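Local coordinates for protein putative phosphohydrolase (Shewanella amazonensis, PDB 3M1T) that is of unproven function but carries an HDOD domain of the HD-phosphodiesterase clan and may act as a phosphohydrolase or in signal transduction, at residues Y211-M217 / L246-K250; E130-C134 / H194-I199; F201-P205 / L218-K222. All blocks are in the same frame, centred on the assembly; numbering follows the deposited sequence.

Contact 1. Residues Y211-M217 / L246-K250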
loop_
_atom_site.group_PDB
_atom_site.type_symbol
_atom_site.label_atom_id
_atom_site.label_comp_id
_atom_site.label_asym_id
_atom_site.label_seq_id
_atom_site.Cartn_x
_atom_site.Cartn_y
_atom_site.Cartn_z
ATOM N N TYR A 211 7.314 11.800 -14.579
ATOM C CA TYR A 211 7.624 11.066 -13.373
ATOM C C TYR A 211 6.525 11.082 -12.351
ATOM O O TYR A 211 5.864 12.101 -12.138
ATOM C CB TYR A 211 8.862 11.730 -12.758
ATOM C CG TYR A 211 9.449 10.960 -11.588
ATOM C CD1 TYR A 211 10.215 9.809 -11.796
ATOM C CD2 TYR A 211 9.286 11.413 -10.288
ATOM C CE1 TYR A 211 10.784 9.106 -10.685
ATOM C CE2 TYR A 211 9.856 10.735 -9.234
ATOM C CZ TYR A 211 10.556 9.589 -9.428
ATOM O OH TYR A 211 11.094 8.953 -8.317
ATOM N N SER A 212 6.314 9.934 -11.715
ATOM C CA SER A 212 5.374 9.793 -10.591
ATOM C C SER A 212 6.160 9.793 -9.277
ATOM O O SER A 212 6.902 8.840 -8.980
ATOM C CB SER A 212 4.627 8.470 -10.684
ATOM O OG SER A 212 3.910 8.155 -9.471
ATOM N N LYS A 213 5.949 10.839 -8.486
ATOM C CA LYS A 213 6.566 10.850 -7.142
ATOM C C LYS A 213 6.114 9.680 -6.268
ATOM O O LYS A 213 6.909 9.099 -5.539
ATOM C CB LYS A 213 6.348 12.167 -6.446
ATOM C CG LYS A 213 7.086 13.329 -7.110
ATOM C CD LYS A 213 6.688 14.681 -6.487
ATOM C CE LYS A 213 7.514 15.823 -7.152
ATOM N NZ LYS A 213 6.901 17.127 -6.742
ATOM N N LEU A 214 4.829 9.324 -6.355
ATOM C CA LEU A 214 4.360 8.194 -5.582
ATOM C C LEU A 214 5.057 6.888 -5.938
ATOM O O LEU A 214 5.385 6.119 -5.044
ATOM C CB LEU A 214 2.834 8.039 -5.696
ATOM C CG LEU A 214 2.046 9.058 -4.914
ATOM C CD1 LEU A 214 0.568 8.915 -5.371
ATOM C CD2 LEU A 214 2.082 8.769 -3.347
ATOM N N ALA A 215 5.305 6.635 -7.216
ATOM C CA ALA A 215 6.021 5.447 -7.626
ATOM C C ALA A 215 7.452 5.487 -7.086
ATOM O O ALA A 215 7.922 4.465 -6.646
ATOM C CB ALA A 215 6.042 5.283 -9.153
ATOM N N GLY A 216 8.050 6.656 -7.111
ATOM C CA GLY A 216 9.422 6.816 -6.572
ATOM C C GLY A 216 9.435 6.536 -5.087
ATOM O O GLY A 216 10.347 5.862 -4.563
HETATM N N MSE A 217 8.445 7.083 -4.385
HETATM C CA MSE A 217 8.309 6.812 -2.927
HETATM C C MSE A 217 8.148 5.333 -2.667
HETATM O O MSE A 217 8.765 4.767 -1.722
HETATM C CB MSE A 217 7.112 7.568 -2.310
HETATM C CG MSE A 217 7.333 9.074 -2.169
HETATM SE SE MSE A 217 5.838 9.941 -1.413
HETATM C CE MSE A 217 5.174 10.934 -2.938
ATOM N N LEU A 246 18.579 5.449 -7.099
ATOM C CA LEU A 246 17.936 4.346 -7.797
ATOM C C LEU A 246 16.479 4.723 -8.040
ATOM O O LEU A 246 15.974 4.510 -9.143
ATOM C CB LEU A 246 17.982 3.050 -7.007
ATOM N N ALA A 247 15.795 5.304 -7.046
ATOM C CA ALA A 247 14.370 5.595 -7.205
ATOM C C ALA A 247 14.043 6.832 -7.997
ATOM O O ALA A 247 12.924 6.921 -8.524
ATOM C CB ALA A 247 13.695 5.675 -5.868
ATOM N N GLY A 248 14.941 7.791 -8.039
ATOM C CA GLY A 248 14.752 9.066 -8.710
ATOM C C GLY A 248 14.002 10.149 -7.953
ATOM O O GLY A 248 13.553 11.128 -8.529
ATOM N N ILE A 249 13.873 9.998 -6.626
ATOM C CA ILE A 249 12.838 10.718 -5.835
ATOM C C ILE A 249 13.358 12.024 -5.151
ATOM O O ILE A 249 12.589 12.870 -4.709
ATOM C CB ILE A 249 12.172 9.688 -4.837
ATOM C CG1 ILE A 249 10.919 10.255 -4.114
ATOM C CG2 ILE A 249 13.161 9.164 -3.867
ATOM C CD1 ILE A 249 9.852 10.781 -5.038
ATOM N N LYS A 250 14.677 12.169 -5.066
ATOM C CA LYS A 250 15.297 13.388 -4.514
ATOM C C LYS A 250 14.767 13.805 -3.142
ATOM O O LYS A 250 14.354 14.941 -2.979
ATOM C CB LYS A 250 15.061 14.554 -5.487
ATOM C CG LYS A 250 16.061 14.628 -6.626
ATOM C CD LYS A 250 16.532 16.067 -6.851
#
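Y211 reaches across to the end of helix 236-247, and its OH donates the one hydrogen bond between the segments, to A247 O at 2.7 Å. The donor stands above the carbonyl plane, 38° out of it, so the bond does not use a lone-pair direction. Seen from the ring, A247 O lies at the edge and in the ring plane. Y211 holds CG anti to its own backbone N (chi1 -172°), and this sends the ring forward to the helix end. G248, with positive phi, turns the chain away just after the accepting residue. Its carbonyl carbon also lies close to the phenol, with Y211 OH to G248 C at 3.2 Å.

The apolar part of the contact centres on I249. Its CD1 reaches over the first turn of helix 213-227 and lies 3.4 Å from K213 O. The same methyl meets the ring edge, with Y211 CE2 to I249 CD1 at 4.2 Å. The side chains of Y211 and I249 cross at about a right angle, and so do those of M217 and I249. G216 presents bare backbone here, and I249 CG1 packs against its carbonyl carbon. A247 CB rests 3.6 Å from G216 O.

A capping bond closes the start of the helix that I249 packs against. S212 is the N-cap: A215 N donates to S212 OG at 3.1 Å, with an N-H...O angle of 162°. L124 of helix 103-124 also touches I249. The contact is a helix-end junction within an all-helical fold: the capped start of helix 213-227 meets the glycine-terminated end of helix 236-247.

Contact 2. Residues E130-C134 / H194-I199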
loop_
_atom_site.group_PDB
_atom_site.type_symbol
_atom_site.label_atom_id
_atom_site.label_comp_id
_atom_site.label_asym_id
_atom_site.label_seq_id
_atom_site.Cartn_x
_atom_site.Cartn_y
_atom_site.Cartn_z
ATOM N N GLU A 130 -1.990 10.518 1.185
ATOM C CA GLU A 130 -2.022 9.908 -0.118
ATOM C C GLU A 130 -0.918 8.854 -0.258
ATOM O O GLU A 130 -1.120 7.752 -0.798
ATOM C CB GLU A 130 -1.896 10.993 -1.223
ATOM C CG GLU A 130 -1.793 10.436 -2.592
ATOM C CD GLU A 130 -1.219 11.462 -3.579
ATOM O OE1 GLU A 130 -0.056 11.977 -3.427
ATOM O OE2 GLU A 130 -1.965 11.724 -4.505
ATOM N N ALA A 131 0.287 9.183 0.224
ATOM C CA ALA A 131 1.393 8.241 0.143
ATOM C C ALA A 131 1.154 7.027 1.016
ATOM O O ALA A 131 1.453 5.906 0.628
ATOM C CB ALA A 131 2.720 8.949 0.546
ATOM N N PHE A 132 0.585 7.249 2.190
ATOM C CA PHE A 132 0.243 6.117 3.067
ATOM C C PHE A 132 -0.727 5.163 2.320
ATOM O O PHE A 132 -0.539 3.930 2.290
ATOM C CB PHE A 132 -0.379 6.607 4.385
ATOM C CG PHE A 132 -0.635 5.495 5.360
ATOM C CD1 PHE A 132 -1.784 4.736 5.296
ATOM C CD2 PHE A 132 0.301 5.213 6.344
ATOM C CE1 PHE A 132 -1.983 3.669 6.210
ATOM C CE2 PHE A 132 0.096 4.178 7.285
ATOM C CZ PHE A 132 -1.031 3.407 7.191
ATOM N N THR A 133 -1.744 5.743 1.681
ATOM C CA THR A 133 -2.708 4.920 0.988
ATOM C C THR A 133 -2.111 4.155 -0.166
ATOM O O THR A 133 -2.442 3.005 -0.412
ATOM C CB THR A 133 -3.950 5.777 0.557
ATOM O OG1 THR A 133 -4.575 6.277 1.735
ATOM C CG2 THR A 133 -4.977 4.950 -0.227
ATOM N N CYS A 134 -1.218 4.797 -0.900
ATOM C CA CYS A 134 -0.506 4.141 -1.960
ATOM C C CYS A 134 0.254 2.915 -1.409
ATOM O O CYS A 134 0.204 1.863 -2.007
ATOM C CB CYS A 134 0.425 5.145 -2.632
ATOM S SG CYS A 134 0.997 4.612 -4.270
ATOM N N HIS A 194 -3.651 9.302 -9.575
ATOM C CA HIS A 194 -2.336 9.416 -8.975
ATOM C C HIS A 194 -1.900 8.142 -8.248
ATOM O O HIS A 194 -0.765 7.687 -8.366
ATOM C CB HIS A 194 -2.266 10.588 -7.949
ATOM C CG HIS A 194 -2.323 11.924 -8.558
ATOM N ND1 HIS A 194 -1.578 12.275 -9.663
ATOM C CD2 HIS A 194 -3.038 13.025 -8.211
ATOM C CE1 HIS A 194 -1.878 13.526 -9.999
ATOM N NE2 HIS A 194 -2.746 14.003 -9.120
ATOM N N LEU A 195 -2.814 7.605 -7.450
ATOM C CA LEU A 195 -2.563 6.383 -6.724
ATOM C C LEU A 195 -2.277 5.249 -7.685
ATOM O O LEU A 195 -1.357 4.435 -7.510
ATOM C CB LEU A 195 -3.722 6.073 -5.772
ATOM C CG LEU A 195 -3.769 6.980 -4.542
ATOM C CD1 LEU A 195 -5.051 6.735 -3.758
ATOM C CD2 LEU A 195 -2.597 6.725 -3.602
ATOM N N VAL A 196 -3.162 5.085 -8.680
ATOM C CA VAL A 196 -3.031 4.024 -9.686
ATOM C C VAL A 196 -1.638 4.074 -10.357
ATOM O O VAL A 196 -0.968 3.038 -10.444
ATOM C CB VAL A 196 -4.169 4.115 -10.735
ATOM C CG1 VAL A 196 -3.925 3.101 -11.898
ATOM C CG2 VAL A 196 -5.518 3.910 -9.998
ATOM N N LYS A 197 -1.228 5.254 -10.770
ATOM C CA LYS A 197 0.064 5.399 -11.483
ATOM C C LYS A 197 1.227 5.108 -10.524
ATOM O O LYS A 197 2.227 4.480 -10.941
ATOM C CB LYS A 197 0.168 6.761 -12.058
ATOM C CG LYS A 197 1.472 6.950 -12.858
ATOM C CD LYS A 197 1.595 8.406 -13.298
ATOM C CE LYS A 197 2.796 8.598 -14.213
ATOM N NZ LYS A 197 2.886 10.026 -14.584
ATOM N N GLY A 198 1.072 5.465 -9.256
ATOM C CA GLY A 198 2.137 5.145 -8.241
ATOM C C GLY A 198 2.338 3.662 -8.133
ATOM O O GLY A 198 3.460 3.167 -8.226
ATOM N N ILE A 199 1.232 2.921 -7.991
ATOM C CA ILE A 199 1.267 1.472 -7.920
ATOM C C ILE A 199 1.895 0.879 -9.190
ATOM O O ILE A 199 2.752 -0.002 -9.127
ATOM C CB ILE A 199 -0.155 0.874 -7.667
ATOM C CG1 ILE A 199 -0.704 1.445 -6.362
ATOM C CG2 ILE A 199 -0.086 -0.656 -7.646
ATOM C CD1 ILE A 199 -2.246 1.264 -6.261
#
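L195 lays its CD2 methyl over the backbone and side chains of helix 128-137. L195 CD2 is 3.3 Å from E130 O and 3.5 Å from C134 CB. The other methyl meets a different residue: L195 CD1 lies 4.0 Å from T133 CG2, and these two side chains cross at about a right angle. T133 turns its hydroxyl elsewhere, and T133 OG1 is hydrogen-bonded to E129 O. The aliphatic part of E130 slides past L195 in the opposite direction.

C134 takes up the next turn. Its SG is anti to the backbone N (chi1 -162°) and extends toward helix 193-200. There C134 SG sits 4.2 Å from G198 CA and the same distance from I199 CG1. G198 has no side chain, so the sulfur can settle close to the helix backbone.

At the outer end, E130 OE2 approaches H194 CB at 3.6 Å. The carboxylate and imidazole planes are 76° apart. The acid and the ring nitrogens are not in contact.

No hydrogen bond crosses the contact. The axes of the two short helix segments come within 10.0 Å, at a crossing angle of -49°. Helix 213-227 borders the pair, with L214 on E130 and L218 on C134. Helix 79-94 touches T133, and helix 178-188 packs on V196 and I199 of helix 193-200.

Contact 3. Residues F201-P205 / L218-K222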
loop_
_atom_site.group_PDB
_atom_site.type_symbol
_atom_site.label_atom_id
_atom_site.label_comp_id
_atom_site.label_asym_id
_atom_site.label_seq_id
_atom_site.Cartn_x
_atom_site.Cartn_y
_atom_site.Cartn_z
ATOM N N PHE A 201 3.977 2.005 -11.417
ATOM C CA PHE A 201 5.397 2.220 -11.717
ATOM C C PHE A 201 6.312 1.929 -10.549
ATOM O O PHE A 201 7.498 2.237 -10.617
ATOM C CB PHE A 201 5.622 3.640 -12.238
ATOM C CG PHE A 201 5.290 3.800 -13.692
ATOM C CD1 PHE A 201 6.220 3.457 -14.663
ATOM C CD2 PHE A 201 4.047 4.255 -14.067
ATOM C CE1 PHE A 201 5.903 3.553 -15.995
ATOM C CE2 PHE A 201 3.704 4.354 -15.411
ATOM C CZ PHE A 201 4.656 4.016 -16.360
ATOM N N GLN A 202 5.810 1.278 -9.489
ATOM C CA GLN A 202 6.616 1.056 -8.290
ATOM C C GLN A 202 7.998 0.378 -8.536
ATOM O O GLN A 202 8.878 0.516 -7.696
ATOM C CB GLN A 202 5.823 0.263 -7.274
ATOM C CG GLN A 202 5.516 -1.177 -7.702
ATOM C CD GLN A 202 4.642 -1.867 -6.702
ATOM O OE1 GLN A 202 5.100 -2.498 -5.746
ATOM N NE2 GLN A 202 3.297 -1.668 -6.863
ATOM N N ASN A 203 8.074 -0.477 -9.544
ATOM C CA ASN A 203 9.331 -1.232 -9.832
ATOM C C ASN A 203 10.219 -0.579 -10.866
ATOM O O ASN A 203 11.386 -1.035 -11.024
ATOM C CB ASN A 203 8.969 -2.633 -10.272
ATOM C CG ASN A 203 8.275 -3.409 -9.181
ATOM O OD1 ASN A 203 8.647 -3.305 -8.011
ATOM N ND2 ASN A 203 7.230 -4.144 -9.547
ATOM N N HIS A 204 9.723 0.495 -11.481
ATOM C CA HIS A 204 10.414 1.248 -12.522
ATOM C C HIS A 204 10.074 2.694 -12.514
ATOM O O HIS A 204 9.642 3.247 -13.516
ATOM C CB HIS A 204 10.079 0.679 -13.876
ATOM C CG HIS A 204 10.643 -0.685 -14.070
ATOM N ND1 HIS A 204 11.993 -0.899 -14.233
ATOM C CD2 HIS A 204 10.061 -1.905 -14.062
ATOM C CE1 HIS A 204 12.216 -2.196 -14.350
ATOM N NE2 HIS A 204 11.059 -2.827 -14.249
ATOM N N PRO A 205 10.314 3.351 -11.392
ATOM C CA PRO A 205 9.849 4.742 -11.327
ATOM C C PRO A 205 10.465 5.693 -12.338
ATOM O O PRO A 205 9.793 6.603 -12.831
ATOM C CB PRO A 205 10.170 5.155 -9.895
ATOM C CG PRO A 205 11.254 4.233 -9.494
ATOM C CD PRO A 205 10.933 2.927 -10.128
ATOM N N LEU A 218 7.252 4.658 -3.419
ATOM C CA LEU A 218 7.073 3.235 -3.246
ATOM C C LEU A 218 8.383 2.491 -3.465
ATOM O O LEU A 218 8.775 1.610 -2.664
ATOM C CB LEU A 218 5.995 2.620 -4.139
ATOM C CG LEU A 218 4.564 2.842 -3.759
ATOM C CD1 LEU A 218 3.725 2.225 -4.906
ATOM C CD2 LEU A 218 4.253 2.233 -2.367
ATOM N N ALA A 219 9.074 2.836 -4.536
ATOM C CA ALA A 219 10.336 2.126 -4.849
ATOM C C ALA A 219 11.329 2.233 -3.681
ATOM O O ALA A 219 11.939 1.226 -3.255
ATOM C CB ALA A 219 10.928 2.661 -6.122
HETATM N N MSE A 220 11.468 3.445 -3.170
HETATM C CA MSE A 220 12.374 3.739 -2.069
HETATM C C MSE A 220 11.948 3.030 -0.782
HETATM O O MSE A 220 12.724 2.313 -0.134
HETATM C CB MSE A 220 12.498 5.236 -1.881
HETATM C CG MSE A 220 13.320 5.617 -0.659
HETATM SE SE MSE A 220 14.103 7.362 -0.939
HETATM C CE MSE A 220 15.409 7.308 0.545
ATOM N N ALA A 221 10.657 3.160 -0.452
ATOM C CA ALA A 221 10.084 2.610 0.781
ATOM C C ALA A 221 10.173 1.077 0.772
ATOM O O ALA A 221 10.486 0.447 1.792
ATOM C CB ALA A 221 8.629 3.098 0.943
ATOM N N LYS A 222 9.908 0.458 -0.387
ATOM C CA LYS A 222 10.008 -0.995 -0.496
ATOM C C LYS A 222 11.411 -1.532 -0.230
ATOM O O LYS A 222 11.567 -2.556 0.409
ATOM C CB LYS A 222 9.545 -1.474 -1.867
ATOM C CG LYS A 222 8.057 -1.355 -2.084
ATOM C CD LYS A 222 7.698 -1.681 -3.510
ATOM C CE LYS A 222 7.890 -3.157 -3.863
ATOM N NZ LYS A 222 7.739 -3.402 -5.329
HETATM O O HOH W 1 6.050 -5.613 -7.350
#
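K222 extends its amine to the turn that follows helix 193-200. K222 NZ donates to Q202 OE1 at 2.8 Å. The amine lies in the carbonyl plane of the amide, on a lone pair, with a C=O...N angle of 129°. N203 OD1 is equally near, 2.8 Å from K222 NZ. Both amide side chains cross the lysine at about a right angle. The lysine chain bends at chi3 (69°), which brings its last carbons alongside the glutamine oxygen as well.

Nearer the helix the contacts are van der Waals. A219 CB faces the backbone of the turn, 3.4 Å from Q202 O. The proline ring covers the same methyl, with P205 CG to A219 CB at 3.7 Å. L218 meets the base of the glutamine, its CD1 3.7 Å from Q202 CB.

Several bonds position these groups. A type I beta turn runs from F201 to H204, closed by H204 N to F201 O, and it brings Q202 and N203 together at the corner. With CG between its backbone N and carbonyl carbon (chi1 67°) and the chain extended beyond, Q202 carries its amide to the lysine amine. The far end of its amide is fixed too: Q202 NE2 donates to I199 O and to H138 O, so the orientation that offers OE1 to the lysine is held from both ends. One water accepts from N203 ND2 at 2.9 Å and, weakly, from K222 NZ.

The turn thus leans on the middle of helix 213-227. A179 of helix 178-188 touches both Q202 and N203. Helix 103-124 packs on L218 through C117, and helix 236-247 meets A219 through A247.

In the fold
Helix 213-227 ties the three sites together. Contact 1 uses its start and contact 3 its middle, and their centres are about 7 Å apart. Contact 2 lies about 12 Å from contact 1 and 11 Å from contact 3, centre to centre, and is the most buried. L214 and L218 reach from the shared helix to contact 2. Along the chain, contact 2 closes before the other two open, whereas contacts 1 and 3 interleave. Helix 193-200 of contact 2 runs directly into the loop of contact 3. Together they link helices 128-137, 193-200, 213-227 and 236-247, so they join helices distant in sequence into one packed all-helical unit.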